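Local coordinates for Sqt1 (Chaetomium thermophilum, PDB 4ZOY), which probably serves ribosome biogenesis as a WD40-repeat chaperone that captures its client ribosomal protein while it is still being synthesised, at residues 4-12 with 441-449; 193-201 with 252-261. All blocks are in the same frame, centred on the assembly; numbering follows the deposited sequence.

Contact 1 of 2, residues 4-12 with 441-449; sequences ENDSIAYFD and LVKEWKGHR
Asp-6 reaches Lys-446 with CG turned beside its own backbone N (chi1 -60°). This torsion carries the carboxylate to the side where Asp-6 N already points, so that OD2 reaches Lys-446 N while Asp-6 N meets Lys-446 O. The fold is a WD40 beta-propeller, and the contact lies beside its ring closure. Residues 4-8 lead into strand 9-11, which completes the last blade, while strand 441-445 is the outer strand of the blade before.

Asp-6 N donates to Lys-446 O at 2.9 Å, with a nearly straight N-H...O angle of 171°. In return, Lys-446 N donates to Asp-6 OD2 at 2.8 Å, using the anti lone pair of that oxygen. A water also donates to Asp-6 OD2 and to Glu-444 O. Lys-443 NZ is 4.6 Å from Asp-6 OD2, too far for a salt bridge, and donates instead to Glu-444 O. Asp-6 CB lies at the edge of the Trp-445 ring, whose NE1 is taken by Glu-482 O in strand 478-482. With an alanine in place of Asp-6, the N-H of Lys-446 would probably lose its acceptor and the bridging water its hold on this loop.

The approaching loop is shaped by an Asx turn at Asn-5. Asn-5 OD1 accepts from Ser-7 N at 3.0 Å and from Ser-7 OG at 2.6 Å.

Contact 2 of 2, residues 193-201 with 252-261; sequences CTAGAWSPD and LFSVAVSPTG
Val-255, Pro-200 and Thr-194 bury much of the surface where strands 193-198 and 252-257 run side by side. These are the innermost strands of two adjacent propeller blades. Their axes come within 5.4 Å and are parallel to within 4°. Side chains fill the seam in place of a backbone ladder.

Val-255 holds the middle. Its CG1 is set between its own backbone N and carbonyl carbon (chi1 63°), which lays this methyl over the backbone of Gly-196, 3.6 Å from Gly-196 C. The methyls of two alanines border it: Val-255 CG1 is 3.8 Å from Ala-195 CB and 4.0 Å from Ala-197 CB. Gly-196 offers only backbone to the Val-255 methyl.

Pro-200 closes one end. Its CG rests 3.3 Å from Ser-258 O and 3.4 Å from Pro-259 O, on the type I turn from Ser-258 to Gly-261. Pro-200 CD packs on Val-257 CG1.

At the other end the link is polar. Thr-194 OG1 donates to Leu-252 O at 2.7 Å, from a position tilted 35° out of the carbonyl plane. Thr-194 CG2 approaches Phe-253 CD1 obliquely at 4.1 Å.

Each strand is also paired within its own blade. Strand 193-198 is antiparallel to strand 204-209, and strand 252-257 to strand 263-268. On the far side, Ser-254 and Ala-256 touch strand 331-336, the inner strand of the following blade.

Overall arrangement
Both contacts join one blade of the propeller to the next, but at different depths. Contact 2 pairs two inner strands, with its centre about 10 Å from the centre of the chain. Contact 1 is a surface contact at the outer side of the ring, its centre about 21 Å from the chain centre. The contact centres are about 29 Å apart, and the nearest atoms about 20 Å, so the two do not touch. In sequence, contact 2 is nested in the long loop closed by contact 1. Contact 1 ties the N-terminal lead-in of the last blade to the outer strand of the blade before, next to where the ring is closed; contact 2 joins blades consecutive in sequence.

Contact 1 of 2, residues 4-12 with 441-449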
loop_
_atom_site.group_PDB
_atom_site.type_symbol
_atom_site.label_atom_id
_atom_site.label_comp_id
_atom_site.label_asym_id
_atom_site.label_seq_id
_atom_site.Cartn_x
_atom_site.Cartn_y
_atom_site.Cartn_z
ATOM N N GLU A 4 -2.241 -22.857 14.455
ATOM C CA GLU A 4 -2.788 -23.442 13.239
ATOM C C GLU A 4 -3.759 -22.481 12.559
ATOM O O GLU A 4 -3.527 -22.069 11.427
ATOM C CB GLU A 4 -3.483 -24.771 13.544
ATOM C CG GLU A 4 -3.751 -25.626 12.314
ATOM C CD GLU A 4 -2.523 -26.404 11.855
ATOM O OE1 GLU A 4 -1.966 -27.174 12.667
ATOM O OE2 GLU A 4 -2.119 -26.250 10.681
ATOM N N ASN A 5 -4.846 -22.129 13.241
ATOM C CA ASN A 5 -5.798 -21.161 12.706
ATOM C C ASN A 5 -6.241 -20.178 13.784
ATOM O O ASN A 5 -7.064 -20.495 14.650
ATOM C CB ASN A 5 -7.013 -21.871 12.098
ATOM C CG ASN A 5 -7.995 -20.909 11.453
ATOM O OD1 ASN A 5 -7.735 -19.707 11.346
ATOM N ND2 ASN A 5 -9.134 -21.436 11.011
ATOM N N ASP A 6 -5.681 -18.975 13.720
ATOM C CA ASP A 6 -5.967 -17.936 14.695
ATOM C C ASP A 6 -7.108 -17.034 14.270
ATOM O O ASP A 6 -7.454 -16.105 14.989
ATOM C CB ASP A 6 -4.710 -17.092 14.943
ATOM C CG ASP A 6 -3.566 -17.915 15.474
ATOM O OD1 ASP A 6 -3.770 -18.597 16.500
ATOM O OD2 ASP A 6 -2.473 -17.922 14.863
ATOM N N SER A 7 -7.698 -17.283 13.108
ATOM C CA SER A 7 -8.737 -16.387 12.629
ATOM C C SER A 7 -10.013 -16.465 13.462
ATOM O O SER A 7 -10.336 -17.509 14.026
ATOM C CB SER A 7 -9.060 -16.666 11.157
ATOM O OG SER A 7 -9.672 -17.937 10.999
ATOM N N ILE A 8 -10.730 -15.351 13.524
ATOM C CA ILE A 8 -12.010 -15.280 14.232
ATOM C C ILE A 8 -13.172 -15.205 13.244
ATOM O O ILE A 8 -14.338 -15.305 13.627
ATOM C CB ILE A 8 -12.082 -14.061 15.202
ATOM C CG1 ILE A 8 -11.972 -12.737 14.437
ATOM C CG2 ILE A 8 -11.024 -14.163 16.288
ATOM C CD1 ILE A 8 -12.181 -11.501 15.303
ATOM N N ALA A 9 -12.846 -15.016 11.968
ATOM C CA ALA A 9 -13.831 -15.011 10.897
ATOM C C ALA A 9 -13.110 -15.179 9.581
ATOM O O ALA A 9 -11.894 -15.003 9.488
ATOM C CB ALA A 9 -14.653 -13.719 10.885
ATOM N N TYR A 10 -13.863 -15.543 8.555
ATOM C CA TYR A 10 -13.284 -15.742 7.246
ATOM C C TYR A 10 -14.300 -15.462 6.167
ATOM O O TYR A 10 -15.510 -15.413 6.417
ATOM C CB TYR A 10 -12.745 -17.169 7.097
ATOM C CG TYR A 10 -13.824 -18.223 7.002
ATOM C CD1 TYR A 10 -14.489 -18.664 8.131
ATOM C CD2 TYR A 10 -14.162 -18.785 5.780
ATOM C CE1 TYR A 10 -15.480 -19.635 8.045
ATOM C CE2 TYR A 10 -15.142 -19.756 5.687
ATOM C CZ TYR A 10 -15.797 -20.173 6.825
ATOM O OH TYR A 10 -16.781 -21.139 6.731
ATOM N N PHE A 11 -13.798 -15.259 4.957
ATOM C CA PHE A 11 -14.655 -15.159 3.790
ATOM C C PHE A 11 -14.006 -15.935 2.665
ATOM O O PHE A 11 -12.867 -15.657 2.290
ATOM C CB PHE A 11 -14.880 -13.704 3.392
ATOM C CG PHE A 11 -15.591 -13.545 2.084
ATOM C CD1 PHE A 11 -16.899 -13.981 1.934
ATOM C CD2 PHE A 11 -14.957 -12.957 1.001
ATOM C CE1 PHE A 11 -17.555 -13.838 0.721
ATOM C CE2 PHE A 11 -15.607 -12.807 -0.209
ATOM C CZ PHE A 11 -16.912 -13.245 -0.349
ATOM N N ASP A 12 -14.717 -16.925 2.129
ATOM C CA ASP A 12 -14.133 -17.790 1.119
ATOM C C ASP A 12 -14.801 -17.646 -0.249
ATOM O O ASP A 12 -14.607 -18.498 -1.117
ATOM C CB ASP A 12 -14.197 -19.251 1.582
ATOM C CG ASP A 12 -15.618 -19.771 1.651
ATOM O OD1 ASP A 12 -16.495 -19.041 2.156
ATOM O OD2 ASP A 12 -15.859 -20.902 1.178
ATOM N N LEU A 441 9.498 -10.001 18.155
ATOM C CA LEU A 441 8.206 -10.519 17.721
ATOM C C LEU A 441 7.160 -10.417 18.833
ATOM O O LEU A 441 7.358 -10.946 19.931
ATOM C CB LEU A 441 8.338 -11.971 17.254
ATOM C CG LEU A 441 7.051 -12.630 16.752
ATOM C CD1 LEU A 441 6.487 -11.905 15.529
ATOM C CD2 LEU A 441 7.318 -14.093 16.426
ATOM N N VAL A 442 6.048 -9.746 18.543
ATOM C CA VAL A 442 4.986 -9.511 19.516
ATOM C C VAL A 442 3.855 -10.512 19.352
ATOM O O VAL A 442 3.350 -11.062 20.336
ATOM C CB VAL A 442 4.393 -8.086 19.383
ATOM C CG1 VAL A 442 3.151 -7.934 20.255
ATOM C CG2 VAL A 442 5.432 -7.029 19.723
ATOM N N LYS A 443 3.456 -10.745 18.104
ATOM C CA LYS A 443 2.363 -11.663 17.833
ATOM C C LYS A 443 2.481 -12.256 16.427
ATOM O O LYS A 443 3.052 -11.640 15.529
ATOM C CB LYS A 443 1.026 -10.940 18.020
ATOM C CG LYS A 443 -0.217 -11.779 17.751
ATOM C CD LYS A 443 -0.625 -12.642 18.926
ATOM C CE LYS A 443 -2.002 -13.263 18.681
ATOM N NZ LYS A 443 -1.955 -14.494 17.833
ATOM N N GLU A 444 1.978 -13.480 16.268
ATOM C CA GLU A 444 1.900 -14.177 14.989
ATOM C C GLU A 444 0.468 -14.616 14.769
ATOM O O GLU A 444 -0.164 -15.112 15.704
ATOM C CB GLU A 444 2.768 -15.432 14.955
ATOM C CG GLU A 444 4.237 -15.271 15.094
ATOM C CD GLU A 444 4.927 -16.612 14.939
ATOM O OE1 GLU A 444 4.534 -17.577 15.640
ATOM O OE2 GLU A 444 5.829 -16.712 14.103
ATOM N N TRP A 445 -0.029 -14.479 13.544
ATOM C CA TRP A 445 -1.358 -14.947 13.201
ATOM C C TRP A 445 -1.279 -15.909 12.041
ATOM O O TRP A 445 -0.848 -15.534 10.938
ATOM C CB TRP A 445 -2.274 -13.785 12.835
ATOM C CG TRP A 445 -2.575 -12.835 13.955
ATOM C CD1 TRP A 445 -3.568 -12.955 14.881
ATOM C CD2 TRP A 445 -1.925 -11.584 14.215
ATOM N NE1 TRP A 445 -3.564 -11.864 15.725
ATOM C CE2 TRP A 445 -2.566 -11.009 15.334
ATOM C CE3 TRP A 445 -0.857 -10.899 13.622
ATOM C CZ2 TRP A 445 -2.180 -9.785 15.870
ATOM C CZ3 TRP A 445 -0.469 -9.665 14.168
ATOM C CH2 TRP A 445 -1.132 -9.133 15.278
ATOM N N LYS A 446 -1.735 -17.138 12.280
ATOM C CA LYS A 446 -1.667 -18.193 11.273
ATOM C C LYS A 446 -3.063 -18.546 10.784
ATOM O O LYS A 446 -4.048 -18.260 11.455
ATOM C CB LYS A 446 -0.964 -19.421 11.854
ATOM C CG LYS A 446 0.454 -19.142 12.316
ATOM C CD LYS A 446 1.108 -20.389 12.907
ATOM C CE LYS A 446 2.552 -20.115 13.299
ATOM N NZ LYS A 446 3.187 -21.306 13.926
ATOM N N GLY A 447 -3.149 -19.143 9.597
ATOM C CA GLY A 447 -4.437 -19.535 9.059
ATOM C C GLY A 447 -4.422 -19.662 7.554
ATOM O O GLY A 447 -5.141 -20.489 6.982
ATOM N N HIS A 448 -3.634 -18.823 6.892
ATOM C CA HIS A 448 -3.467 -18.963 5.452
ATOM C C HIS A 448 -2.560 -20.141 5.167
ATOM O O HIS A 448 -1.739 -20.515 5.995
ATOM C CB HIS A 448 -2.869 -17.698 4.819
ATOM C CG HIS A 448 -3.843 -16.568 4.686
ATOM N ND1 HIS A 448 -4.739 -16.476 3.648
ATOM C CD2 HIS A 448 -4.037 -15.471 5.458
ATOM C CE1 HIS A 448 -5.469 -15.379 3.796
ATOM N NE2 HIS A 448 -5.054 -14.751 4.878
ATOM N N ARG A 449 -2.702 -20.715 3.979
ATOM C CA ARG A 449 -1.699 -21.646 3.507
ATOM C C ARG A 449 -0.421 -20.885 3.183
ATOM O O ARG A 449 -0.460 -19.691 2.838
ATOM C CB ARG A 449 -2.200 -22.414 2.275
ATOM C CG ARG A 449 -3.181 -23.539 2.621
ATOM C CD ARG A 449 -4.372 -23.569 1.632
ATOM N NE ARG A 449 -3.931 -23.833 0.284
ATOM C CZ ARG A 449 -4.626 -23.644 -0.836
ATOM N NH1 ARG A 449 -5.872 -23.166 -0.858
ATOM N NH2 ARG A 449 -4.034 -23.953 -1.964
HETATM O O HOH W 1 -0.027 -18.114 15.983
#

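Contact 2 of 2, residues 193-201 with 252-261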
loop_
_atom_site.group_PDB
_atom_site.type_symbol
_atom_site.label_atom_id
_atom_site.label_comp_id
_atom_site.label_asym_id
_atom_site.label_seq_id
_atom_site.Cartn_x
_atom_site.Cartn_y
_atom_site.Cartn_z
ATOM N N CYS A 193 4.876 0.984 -14.132
ATOM C CA CYS A 193 4.920 1.763 -12.905
ATOM C C CYS A 193 4.481 0.870 -11.750
ATOM O O CYS A 193 3.323 0.445 -11.680
ATOM C CB CYS A 193 4.028 2.994 -13.017
ATOM S SG CYS A 193 4.011 3.985 -11.503
ATOM N N THR A 194 5.418 0.568 -10.862
ATOM C CA THR A 194 5.238 -0.508 -9.892
ATOM C C THR A 194 4.645 -0.062 -8.563
ATOM O O THR A 194 4.040 -0.868 -7.853
ATOM C CB THR A 194 6.576 -1.196 -9.601
ATOM O OG1 THR A 194 7.553 -0.192 -9.312
ATOM C CG2 THR A 194 7.028 -1.998 -10.804
ATOM N N ALA A 195 4.824 1.213 -8.217
ATOM C CA ALA A 195 4.359 1.718 -6.928
ATOM C C ALA A 195 4.261 3.230 -6.926
ATOM O O ALA A 195 4.954 3.912 -7.691
ATOM C CB ALA A 195 5.285 1.260 -5.780
ATOM N N GLY A 196 3.428 3.740 -6.023
ATOM C CA GLY A 196 3.249 5.170 -5.832
ATOM C C GLY A 196 2.949 5.517 -4.394
ATOM O O GLY A 196 2.365 4.722 -3.660
ATOM N N ALA A 197 3.348 6.719 -3.990
ATOM C CA ALA A 197 3.081 7.214 -2.652
ATOM C C ALA A 197 2.971 8.720 -2.671
ATOM O O ALA A 197 3.790 9.409 -3.272
ATOM C CB ALA A 197 4.169 6.771 -1.679
ATOM N N TRP A 198 1.961 9.227 -1.987
ATOM C CA TRP A 198 1.828 10.670 -1.844
ATOM C C TRP A 198 2.680 11.185 -0.706
ATOM O O TRP A 198 2.905 10.480 0.277
ATOM C CB TRP A 198 0.381 11.050 -1.561
ATOM C CG TRP A 198 -0.607 10.787 -2.674
ATOM C CD1 TRP A 198 -1.298 9.627 -2.907
ATOM C CD2 TRP A 198 -1.070 11.730 -3.648
ATOM N NE1 TRP A 198 -2.129 9.778 -3.996
ATOM C CE2 TRP A 198 -2.006 11.063 -4.465
ATOM C CE3 TRP A 198 -0.755 13.066 -3.929
ATOM C CZ2 TRP A 198 -2.650 11.699 -5.531
ATOM C CZ3 TRP A 198 -1.392 13.690 -4.984
ATOM C CH2 TRP A 198 -2.328 13.008 -5.773
ATOM N N SER A 199 3.113 12.436 -0.811
ATOM C CA SER A 199 3.604 13.123 0.375
ATOM C C SER A 199 2.442 13.338 1.356
ATOM O O SER A 199 1.286 13.395 0.942
ATOM C CB SER A 199 4.257 14.460 -0.004
ATOM O OG SER A 199 3.330 15.334 -0.658
ATOM N N PRO A 200 2.735 13.466 2.655
ATOM C CA PRO A 200 1.661 13.631 3.644
ATOM C C PRO A 200 0.760 14.842 3.396
ATOM O O PRO A 200 -0.426 14.761 3.737
ATOM C CB PRO A 200 2.426 13.776 4.966
ATOM C CG PRO A 200 3.685 12.973 4.731
ATOM C CD PRO A 200 4.048 13.251 3.295
ATOM N N ASP A 201 1.276 15.916 2.803
ATOM C CA ASP A 201 0.407 17.054 2.499
ATOM C C ASP A 201 -0.388 16.858 1.205
ATOM O O ASP A 201 -1.188 17.710 0.824
ATOM C CB ASP A 201 1.205 18.372 2.447
ATOM C CG ASP A 201 2.238 18.426 1.332
ATOM O OD1 ASP A 201 2.280 17.548 0.448
ATOM O OD2 ASP A 201 3.042 19.395 1.338
ATOM N N LEU A 252 12.906 -0.700 -9.770
ATOM C CA LEU A 252 12.336 -0.256 -8.495
ATOM C C LEU A 252 10.927 -0.814 -8.317
ATOM O O LEU A 252 10.167 -0.898 -9.280
ATOM C CB LEU A 252 12.303 1.271 -8.418
ATOM C CG LEU A 252 13.670 1.957 -8.423
ATOM C CD1 LEU A 252 13.463 3.471 -8.525
ATOM C CD2 LEU A 252 14.509 1.597 -7.199
ATOM N N PHE A 253 10.584 -1.158 -7.078
ATOM C CA PHE A 253 9.355 -1.894 -6.787
ATOM C C PHE A 253 8.549 -1.330 -5.629
ATOM O O PHE A 253 7.404 -1.738 -5.411
ATOM C CB PHE A 253 9.696 -3.357 -6.495
ATOM C CG PHE A 253 10.410 -4.036 -7.628
ATOM C CD1 PHE A 253 9.739 -4.301 -8.810
ATOM C CD2 PHE A 253 11.752 -4.366 -7.529
ATOM C CE1 PHE A 253 10.391 -4.905 -9.880
ATOM C CE2 PHE A 253 12.406 -4.975 -8.591
ATOM C CZ PHE A 253 11.723 -5.241 -9.765
ATOM N N SER A 254 9.139 -0.404 -4.879
ATOM C CA SER A 254 8.456 0.163 -3.714
ATOM C C SER A 254 8.882 1.609 -3.484
ATOM O O SER A 254 9.958 2.036 -3.919
ATOM C CB SER A 254 8.716 -0.687 -2.462
ATOM O OG SER A 254 10.112 -0.807 -2.219
ATOM N N VAL A 255 8.027 2.361 -2.794
ATOM C CA VAL A 255 8.259 3.781 -2.563
ATOM C C VAL A 255 7.473 4.211 -1.331
ATOM O O VAL A 255 6.380 3.708 -1.071
ATOM C CB VAL A 255 7.880 4.623 -3.818
ATOM C CG1 VAL A 255 6.394 4.507 -4.133
ATOM C CG2 VAL A 255 8.269 6.091 -3.643
ATOM N N ALA A 256 8.056 5.127 -0.565
ATOM C CA ALA A 256 7.433 5.671 0.630
ATOM C C ALA A 256 7.968 7.080 0.859
ATOM O O ALA A 256 9.124 7.387 0.543
ATOM C CB ALA A 256 7.692 4.783 1.844
ATOM N N VAL A 257 7.114 7.948 1.394
ATOM C CA VAL A 257 7.509 9.316 1.710
ATOM C C VAL A 257 7.488 9.515 3.230
ATOM O O VAL A 257 6.616 8.998 3.911
ATOM C CB VAL A 257 6.583 10.332 1.002
ATOM C CG1 VAL A 257 6.987 11.759 1.367
ATOM C CG2 VAL A 257 6.645 10.147 -0.506
ATOM N N SER A 258 8.468 10.247 3.765
ATOM C CA SER A 258 8.594 10.425 5.214
ATOM C C SER A 258 7.487 11.317 5.773
ATOM O O SER A 258 6.868 12.071 5.022
ATOM C CB SER A 258 9.971 11.003 5.556
ATOM O OG SER A 258 10.069 12.349 5.114
ATOM N N PRO A 259 7.227 11.226 7.087
ATOM C CA PRO A 259 6.087 11.962 7.664
ATOM C C PRO A 259 6.172 13.483 7.532
ATOM O O PRO A 259 5.127 14.127 7.573
ATOM C CB PRO A 259 6.116 11.566 9.144
ATOM C CG PRO A 259 6.867 10.312 9.199
ATOM C CD PRO A 259 7.804 10.261 8.038
ATOM N N THR A 260 7.371 14.044 7.409
ATOM C CA THR A 260 7.486 15.488 7.201
ATOM C C THR A 260 7.477 15.869 5.730
ATOM O O THR A 260 7.497 17.049 5.391
ATOM C CB THR A 260 8.777 16.046 7.803
ATOM O OG1 THR A 260 9.895 15.428 7.155
ATOM C CG2 THR A 260 8.835 15.786 9.300
ATOM N N GLY A 261 7.489 14.867 4.856
ATOM C CA GLY A 261 7.613 15.101 3.435
ATOM C C GLY A 261 9.007 15.483 2.960
ATOM O O GLY A 261 9.184 15.841 1.803
#